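Local coordinates for protein CsuC (Acinetobacter baumannii, PDB 6FJY) that probably acts as a periplasmic chaperone of the archaic Csu pilus, holding the tip adhesin subunit CsuE by donor-strand complementation before its assembly into the fibre, at residues K84-L95 with Q113-G124; Q170-L178 with K191-S199. One frame throughout, in Å; residues are numbered along the deposited sequence.

Interaction 1. Residues K84-L95 with Q113-G124; sequences KEQSYRLIVDEL and QMRYSIPLFAYG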
# COMPACT_ATOMS: atom_id res chain seq x y z
N LYS A 84 7.58 19.93 6.51
CA LYS A 84 8.54 19.25 5.65
C LYS A 84 8.13 17.81 5.39
O LYS A 84 7.70 17.08 6.29
CB LYS A 84 9.95 19.29 6.27
CG LYS A 84 10.84 20.40 5.68
CD LYS A 84 10.23 21.79 5.87
CE LYS A 84 10.89 22.85 5.00
NZ LYS A 84 10.27 24.22 5.19
N GLU A 85 8.30 17.41 4.13
CA GLU A 85 8.12 16.03 3.69
C GLU A 85 9.49 15.36 3.58
O GLU A 85 10.27 15.69 2.67
CB GLU A 85 7.39 16.00 2.35
CG GLU A 85 7.21 14.59 1.79
CD GLU A 85 6.60 14.60 0.43
OE1 GLU A 85 7.30 15.01 -0.53
OE2 GLU A 85 5.40 14.22 0.31
N GLN A 86 9.77 14.43 4.48
CA GLN A 86 11.02 13.66 4.47
C GLN A 86 10.83 12.38 3.66
O GLN A 86 9.83 11.67 3.81
CB GLN A 86 11.48 13.30 5.88
CG GLN A 86 11.68 14.46 6.81
CD GLN A 86 12.89 15.31 6.47
OE1 GLN A 86 13.70 14.95 5.62
NE2 GLN A 86 13.01 16.45 7.13
N SER A 87 11.80 12.11 2.79
CA SER A 87 11.75 10.99 1.86
C SER A 87 12.69 9.89 2.33
O SER A 87 13.77 10.16 2.84
CB SER A 87 12.14 11.46 0.46
OG SER A 87 11.35 12.57 0.09
N TYR A 88 12.25 8.65 2.16
CA TYR A 88 13.03 7.49 2.56
C TYR A 88 12.77 6.37 1.56
O TYR A 88 11.79 6.40 0.81
CB TYR A 88 12.64 7.00 3.96
CG TYR A 88 12.73 8.03 5.05
CD1 TYR A 88 11.66 8.89 5.30
CD2 TYR A 88 13.85 8.12 5.86
CE1 TYR A 88 11.71 9.83 6.30
CE2 TYR A 88 13.90 9.06 6.88
CZ TYR A 88 12.83 9.91 7.09
OH TYR A 88 12.88 10.85 8.08
N ARG A 89 13.62 5.35 1.58
CA ARG A 89 13.38 4.14 0.80
C ARG A 89 13.33 2.99 1.79
O ARG A 89 14.26 2.81 2.58
CB ARG A 89 14.48 3.86 -0.23
CG ARG A 89 14.66 4.94 -1.31
CD ARG A 89 13.49 5.13 -2.26
NE ARG A 89 13.18 3.95 -3.05
CZ ARG A 89 12.39 3.97 -4.11
NH1 ARG A 89 11.83 5.10 -4.53
NH2 ARG A 89 12.14 2.84 -4.76
N LEU A 90 12.22 2.25 1.77
CA LEU A 90 12.11 0.99 2.50
C LEU A 90 12.67 -0.11 1.61
O LEU A 90 12.24 -0.26 0.46
CB LEU A 90 10.65 0.72 2.85
CG LEU A 90 10.32 -0.68 3.36
CD1 LEU A 90 11.09 -0.99 4.61
CD2 LEU A 90 8.82 -0.84 3.58
N ILE A 91 13.64 -0.87 2.13
CA ILE A 91 14.28 -1.95 1.38
C ILE A 91 14.07 -3.26 2.14
O ILE A 91 14.62 -3.45 3.23
CB ILE A 91 15.78 -1.70 1.16
CG1 ILE A 91 16.04 -0.38 0.45
CG2 ILE A 91 16.35 -2.84 0.32
CD1 ILE A 91 15.51 -0.33 -0.95
N VAL A 92 13.32 -4.17 1.54
CA VAL A 92 13.13 -5.49 2.13
C VAL A 92 13.60 -6.57 1.16
O VAL A 92 13.21 -6.58 -0.02
CB VAL A 92 11.68 -5.72 2.62
CG1 VAL A 92 10.80 -4.49 2.42
CG2 VAL A 92 11.09 -7.00 2.07
N ASP A 93 14.50 -7.42 1.65
CA ASP A 93 15.14 -8.47 0.88
C ASP A 93 14.50 -9.81 1.25
O ASP A 93 14.52 -10.21 2.42
CB ASP A 93 16.63 -8.48 1.19
CG ASP A 93 17.36 -7.33 0.54
OD1 ASP A 93 17.33 -7.24 -0.70
OD2 ASP A 93 17.95 -6.49 1.27
N GLU A 94 13.93 -10.50 0.26
CA GLU A 94 13.14 -11.72 0.46
C GLU A 94 13.91 -12.92 -0.07
O GLU A 94 14.18 -13.01 -1.27
CB GLU A 94 11.78 -11.61 -0.24
CG GLU A 94 10.79 -12.76 0.01
CD GLU A 94 10.79 -13.81 -1.10
OE1 GLU A 94 11.58 -13.68 -2.05
OE2 GLU A 94 9.99 -14.77 -1.03
N LEU A 95 14.22 -13.86 0.83
CA LEU A 95 15.02 -15.04 0.50
C LEU A 95 14.22 -16.31 0.76
O LEU A 95 14.14 -16.76 1.92
CB LEU A 95 16.33 -15.05 1.29
CG LEU A 95 16.69 -13.89 2.24
CD1 LEU A 95 17.86 -14.27 3.13
CD2 LEU A 95 16.99 -12.55 1.52
N GLN A 113 16.34 -14.32 -5.70
CA GLN A 113 15.77 -13.77 -4.49
C GLN A 113 15.29 -12.35 -4.79
O GLN A 113 15.78 -11.71 -5.72
CB GLN A 113 16.77 -13.81 -3.35
CG GLN A 113 18.01 -12.98 -3.56
CD GLN A 113 19.02 -13.17 -2.44
OE1 GLN A 113 19.09 -14.24 -1.84
NE2 GLN A 113 19.82 -12.15 -2.18
N MET A 114 14.28 -11.90 -4.05
CA MET A 114 13.61 -10.63 -4.31
C MET A 114 14.19 -9.51 -3.46
O MET A 114 14.71 -9.73 -2.37
CB MET A 114 12.10 -10.71 -4.04
CG MET A 114 11.35 -11.71 -4.86
SD MET A 114 11.71 -11.59 -6.59
CE MET A 114 12.57 -13.13 -6.67
N ARG A 115 14.06 -8.30 -3.98
CA ARG A 115 14.37 -7.08 -3.26
C ARG A 115 13.32 -6.04 -3.62
O ARG A 115 13.15 -5.72 -4.80
CB ARG A 115 15.78 -6.58 -3.59
CG ARG A 115 16.21 -5.32 -2.84
CD ARG A 115 17.68 -5.08 -3.10
NE ARG A 115 18.25 -4.01 -2.28
CZ ARG A 115 18.92 -2.97 -2.76
NH1 ARG A 115 19.11 -2.85 -4.06
NH2 ARG A 115 19.40 -2.06 -1.93
N TYR A 116 12.63 -5.52 -2.62
CA TYR A 116 11.61 -4.50 -2.82
C TYR A 116 12.17 -3.16 -2.40
O TYR A 116 12.60 -2.99 -1.25
CB TYR A 116 10.34 -4.80 -2.03
CG TYR A 116 9.55 -5.98 -2.56
CD1 TYR A 116 9.87 -7.28 -2.18
CD2 TYR A 116 8.47 -5.79 -3.40
CE1 TYR A 116 9.14 -8.36 -2.66
CE2 TYR A 116 7.74 -6.87 -3.89
CZ TYR A 116 8.08 -8.14 -3.51
OH TYR A 116 7.36 -9.21 -3.98
N SER A 117 12.20 -2.21 -3.33
CA SER A 117 12.52 -0.82 -3.05
C SER A 117 11.21 -0.06 -3.03
O SER A 117 10.52 0.07 -4.05
CB SER A 117 13.49 -0.25 -4.08
OG SER A 117 13.84 1.09 -3.74
N ILE A 118 10.83 0.42 -1.85
CA ILE A 118 9.50 0.95 -1.60
C ILE A 118 9.62 2.41 -1.14
O ILE A 118 10.38 2.69 -0.20
CB ILE A 118 8.74 0.12 -0.56
CG1 ILE A 118 8.26 -1.19 -1.21
CG2 ILE A 118 7.60 0.91 0.05
CD1 ILE A 118 7.70 -2.19 -0.21
N PRO A 119 8.91 3.35 -1.76
CA PRO A 119 9.02 4.75 -1.33
C PRO A 119 8.26 4.98 -0.03
O PRO A 119 7.12 4.52 0.14
CB PRO A 119 8.37 5.51 -2.48
CG PRO A 119 7.31 4.55 -2.99
CD PRO A 119 7.93 3.18 -2.85
N LEU A 120 8.88 5.72 0.87
CA LEU A 120 8.32 5.99 2.18
C LEU A 120 8.44 7.48 2.48
O LEU A 120 9.52 8.07 2.29
CB LEU A 120 9.06 5.18 3.23
CG LEU A 120 8.64 5.47 4.67
CD1 LEU A 120 7.17 5.03 4.92
CD2 LEU A 120 9.60 4.80 5.59
N PHE A 121 7.34 8.10 2.90
CA PHE A 121 7.34 9.53 3.20
C PHE A 121 6.81 9.79 4.60
O PHE A 121 5.77 9.27 4.98
CB PHE A 121 6.52 10.32 2.20
CG PHE A 121 7.02 10.21 0.80
CD1 PHE A 121 8.10 10.97 0.39
CD2 PHE A 121 6.41 9.36 -0.11
CE1 PHE A 121 8.58 10.88 -0.91
CE2 PHE A 121 6.90 9.26 -1.40
CZ PHE A 121 7.98 10.03 -1.80
N ALA A 122 7.51 10.66 5.34
CA ALA A 122 7.08 11.08 6.66
C ALA A 122 6.96 12.61 6.70
O ALA A 122 7.70 13.34 6.03
CB ALA A 122 8.04 10.57 7.73
N TYR A 123 6.02 13.09 7.51
CA TYR A 123 5.57 14.47 7.45
C TYR A 123 5.76 15.16 8.79
O TYR A 123 5.40 14.61 9.84
CB TYR A 123 4.11 14.56 7.00
CG TYR A 123 3.97 14.09 5.57
CD1 TYR A 123 4.19 14.98 4.52
CD2 TYR A 123 3.69 12.76 5.27
CE1 TYR A 123 4.09 14.55 3.21
CE2 TYR A 123 3.59 12.32 3.95
CZ TYR A 123 3.81 13.21 2.93
OH TYR A 123 3.72 12.81 1.62
N GLY A 124 6.34 16.35 8.74
CA GLY A 124 6.34 17.24 9.87
C GLY A 124 5.02 17.97 10.00
O GLY A 124 4.09 17.78 9.22
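Backbone hydrogen bonds tie Gln86, Tyr88, Leu90, Val92 and Glu94 to Ala122, Leu120, Ile118, Tyr116 and Met114, pairing 85-95 with 113-123 as antiparallel neighbours; Gly124 N closes the ladder on Lys84 O (2.9 Å).

The polar side-chain bonds lie on the face of Glu85, Arg89 and Asp93. Tyr123 OH donates to the anti lone pair of Glu85 OE2 (2.6 Å), and the extended Glu85 chain runs alongside the phenol, CG 3.4 Å from Tyr123 CE1. Arg89, bent at chi2 and chi3, turns its guanidinium edge to Ser117: NH2 bonds OG at 2.6 Å, close to the guanidinium plane, while NE adds a weak bond, so a hydroxyl small enough to fit there takes two N-H groups. Asp93 and Arg115 lie side by side, nearly coplanar, but OD1 to NE is a long 3.7 Å salt bridge.

Mid-strand, the other face is apolar: branched Leu90 and Ile118 fill it side by side (CB to CB 4.0 Å), and Tyr88 CE1 meets Ala122 CB.

Arg89 NH2 also makes a charged bond to CsuE's backbone, consistent with its C-terminal carboxylate, and residues 113-117 pair in parallel with a CsuE strand: donor-strand complementation by a PapD-like Ig-fold chaperone.

Interaction 2. Residues Q170-L178 with K191-S199; sequences QKFARLSAL and KAAFGYVLS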
# COMPACT_ATOMS: atom_id res chain seq x y z
N GLN A 170 6.85 21.74 -1.61
CA GLN A 170 7.15 20.98 -0.41
C GLN A 170 6.74 19.52 -0.50
O GLN A 170 6.93 18.78 0.47
CB GLN A 170 6.47 21.63 0.81
CG GLN A 170 6.81 23.10 1.07
CD GLN A 170 8.15 23.30 1.79
OE1 GLN A 170 8.94 22.37 1.95
NE2 GLN A 170 8.38 24.52 2.27
N LYS A 171 6.17 19.08 -1.63
CA LYS A 171 5.81 17.67 -1.82
C LYS A 171 6.41 17.16 -3.13
O LYS A 171 6.70 17.93 -4.05
CB LYS A 171 4.30 17.44 -1.84
CG LYS A 171 3.62 17.60 -0.50
CD LYS A 171 2.20 17.06 -0.53
CE LYS A 171 2.18 15.54 -0.36
NZ LYS A 171 2.62 14.82 -1.58
N PHE A 172 6.65 15.85 -3.17
CA PHE A 172 7.25 15.20 -4.33
C PHE A 172 6.27 15.11 -5.49
O PHE A 172 5.05 15.17 -5.33
CB PHE A 172 7.73 13.79 -3.97
CG PHE A 172 6.61 12.81 -3.70
CD1 PHE A 172 6.00 12.77 -2.45
CD2 PHE A 172 6.16 11.95 -4.69
CE1 PHE A 172 4.96 11.87 -2.19
CE2 PHE A 172 5.13 11.04 -4.44
CZ PHE A 172 4.52 11.01 -3.18
N ALA A 173 6.83 14.91 -6.68
CA ALA A 173 6.10 14.59 -7.89
C ALA A 173 6.56 13.22 -8.37
O ALA A 173 7.76 12.95 -8.40
CB ALA A 173 6.33 15.64 -8.98
N ARG A 174 5.60 12.35 -8.68
CA ARG A 174 5.88 11.06 -9.33
C ARG A 174 5.36 11.19 -10.76
O ARG A 174 4.15 11.10 -11.00
CB ARG A 174 5.26 9.88 -8.57
CG ARG A 174 5.67 8.52 -9.14
CD ARG A 174 5.20 7.29 -8.31
NE ARG A 174 3.98 7.55 -7.55
CZ ARG A 174 3.90 7.55 -6.23
NH1 ARG A 174 4.96 7.29 -5.48
NH2 ARG A 174 2.74 7.82 -5.64
N LEU A 175 6.27 11.42 -11.69
CA LEU A 175 5.93 11.68 -13.08
C LEU A 175 6.02 10.40 -13.89
O LEU A 175 6.95 9.60 -13.71
CB LEU A 175 6.86 12.74 -13.67
CG LEU A 175 6.90 14.09 -12.98
CD1 LEU A 175 7.90 14.98 -13.69
CD2 LEU A 175 5.52 14.74 -12.94
N SER A 176 5.06 10.22 -14.80
CA SER A 176 4.97 9.01 -15.61
C SER A 176 5.23 9.32 -17.08
O SER A 176 6.22 8.85 -17.64
CB SER A 176 3.62 8.31 -15.41
OG SER A 176 2.54 9.18 -15.71
N ALA A 177 4.36 10.09 -17.74
CA ALA A 177 4.49 10.37 -19.16
C ALA A 177 4.70 11.87 -19.34
O ALA A 177 3.99 12.68 -18.73
CB ALA A 177 3.27 9.90 -19.94
N LEU A 178 5.66 12.24 -20.19
CA LEU A 178 6.04 13.62 -20.40
C LEU A 178 5.66 14.06 -21.82
O LEU A 178 4.62 13.64 -22.35
CB LEU A 178 7.53 13.77 -20.09
CG LEU A 178 8.02 13.70 -18.63
CD1 LEU A 178 8.10 12.27 -18.12
CD2 LEU A 178 9.39 14.35 -18.52
N LYS A 191 10.69 3.44 -22.33
CA LYS A 191 11.70 2.97 -21.38
C LYS A 191 11.81 3.87 -20.15
O LYS A 191 12.88 3.98 -19.55
CB LYS A 191 13.07 2.82 -22.07
CG LYS A 191 13.63 1.43 -22.01
CD LYS A 191 13.53 0.91 -20.59
CE LYS A 191 14.24 -0.39 -20.43
NZ LYS A 191 13.24 -1.44 -20.25
N ALA A 192 10.70 4.51 -19.76
CA ALA A 192 10.64 5.36 -18.56
C ALA A 192 9.32 5.10 -17.86
O ALA A 192 8.29 5.67 -18.23
CB ALA A 192 10.79 6.84 -18.92
N ALA A 193 9.34 4.20 -16.89
CA ALA A 193 8.11 3.86 -16.19
C ALA A 193 7.65 5.01 -15.31
O ALA A 193 6.47 5.40 -15.33
CB ALA A 193 8.31 2.58 -15.36
N PHE A 194 8.57 5.59 -14.54
CA PHE A 194 8.25 6.73 -13.71
C PHE A 194 9.50 7.56 -13.50
O PHE A 194 10.61 7.17 -13.87
CB PHE A 194 7.64 6.29 -12.36
CG PHE A 194 8.56 5.45 -11.51
CD1 PHE A 194 9.49 6.04 -10.66
CD2 PHE A 194 8.46 4.06 -11.51
CE1 PHE A 194 10.34 5.25 -9.87
CE2 PHE A 194 9.29 3.28 -10.70
CZ PHE A 194 10.23 3.87 -9.89
N GLY A 195 9.30 8.74 -12.92
CA GLY A 195 10.40 9.56 -12.46
C GLY A 195 10.01 10.35 -11.23
O GLY A 195 8.95 10.98 -11.20
N TYR A 196 10.88 10.36 -10.23
CA TYR A 196 10.64 11.06 -8.98
C TYR A 196 11.39 12.38 -9.01
O TYR A 196 12.58 12.42 -9.36
CB TYR A 196 11.11 10.25 -7.77
CG TYR A 196 10.11 9.25 -7.25
CD1 TYR A 196 9.09 9.63 -6.36
CD2 TYR A 196 10.18 7.91 -7.63
CE1 TYR A 196 8.16 8.70 -5.89
CE2 TYR A 196 9.26 6.98 -7.18
CZ TYR A 196 8.26 7.38 -6.30
OH TYR A 196 7.37 6.44 -5.85
N VAL A 197 10.69 13.47 -8.71
CA VAL A 197 11.31 14.75 -8.41
C VAL A 197 10.93 15.10 -6.97
O VAL A 197 9.81 15.54 -6.70
CB VAL A 197 10.89 15.85 -9.39
CG1 VAL A 197 11.74 17.09 -9.18
CG2 VAL A 197 11.03 15.35 -10.81
N LEU A 198 11.86 14.90 -6.06
CA LEU A 198 11.59 15.12 -4.65
C LEU A 198 11.40 16.60 -4.36
O LEU A 198 11.85 17.48 -5.11
CB LEU A 198 12.73 14.54 -3.80
CG LEU A 198 12.89 13.02 -3.78
CD1 LEU A 198 14.08 12.63 -2.95
CD2 LEU A 198 11.62 12.32 -3.23
N SER A 199 10.74 16.87 -3.24
CA SER A 199 10.49 18.24 -2.80
C SER A 199 11.79 19.02 -2.62
O SER A 199 12.77 18.51 -2.07
CB SER A 199 9.73 18.21 -1.47
OG SER A 199 10.58 17.68 -0.48
O HOH W 1 9.16 19.22 2.23
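With CG opposite the backbone N (chi1 -174°) and a bend at chi3, Arg174 travels beside Tyr196, whose chi1 of -85° sets the ring along the same course. The aliphatic part of the arginine covers the phenol: CG stands over one face, 4.2 Å from the Tyr196 ring centroid, in a CH-pi contact. The guanidinium, nearly perpendicular to that ring, then reaches Tyr196 OH with NH1 at 2.6 Å, the oxygen lying near the guanidinium plane. A long, flexible arginine suits this place because its methylenes and charged end serve one tyrosine. Phe172 CE2 lies over a guanidinium face, while Phe172 CD2 meets Tyr196 CE1 at 4.0 Å.

Along the backbone, Ala173 and Val197 exchange two 3.0 Å bonds between N and O, and Leu175 and Gly195 form the next reciprocal pair. On the face opposite Arg174, Leu175 CD1 approaches Val197 CG2 at 4.3 Å, and Leu149, on strand 149-154 of the five-stranded sheet, packs against both. A water donates to Gln170 O (2.9 Å) and weakly accepts from Ser199 OG.

Tyr196 OH also bonds CsuE's backbone, placing this short antiparallel ribbon beside the subunit, consistent with the C-terminal domain of a two-domain PapD-like chaperone.

Along the chain both strands of interaction 1 come first and those of interaction 2 follow; their centres lie 16 Å apart. The long strands 85-95 and 109-123 belong to the large sheet of the N-terminal domain, whereas 173-175 and 195-197 form a separate two-stranded sheet on the C-terminal side. The two contacts meet directly: Glu85 OE1 probably accepts a hydrogen bond from Phe172 N (2.8 Å), Glu85 OE2 faces Lys171 NZ in a long, weak ion pair, and Phe121 stacks with Phe172. Tyr196 also packs on Arg89 and Pro119. This joint between the domains brings Arg89 and Tyr196, both bonded to CsuE's backbone, together, consistent with subunit binding in the cleft of PapD-like chaperones.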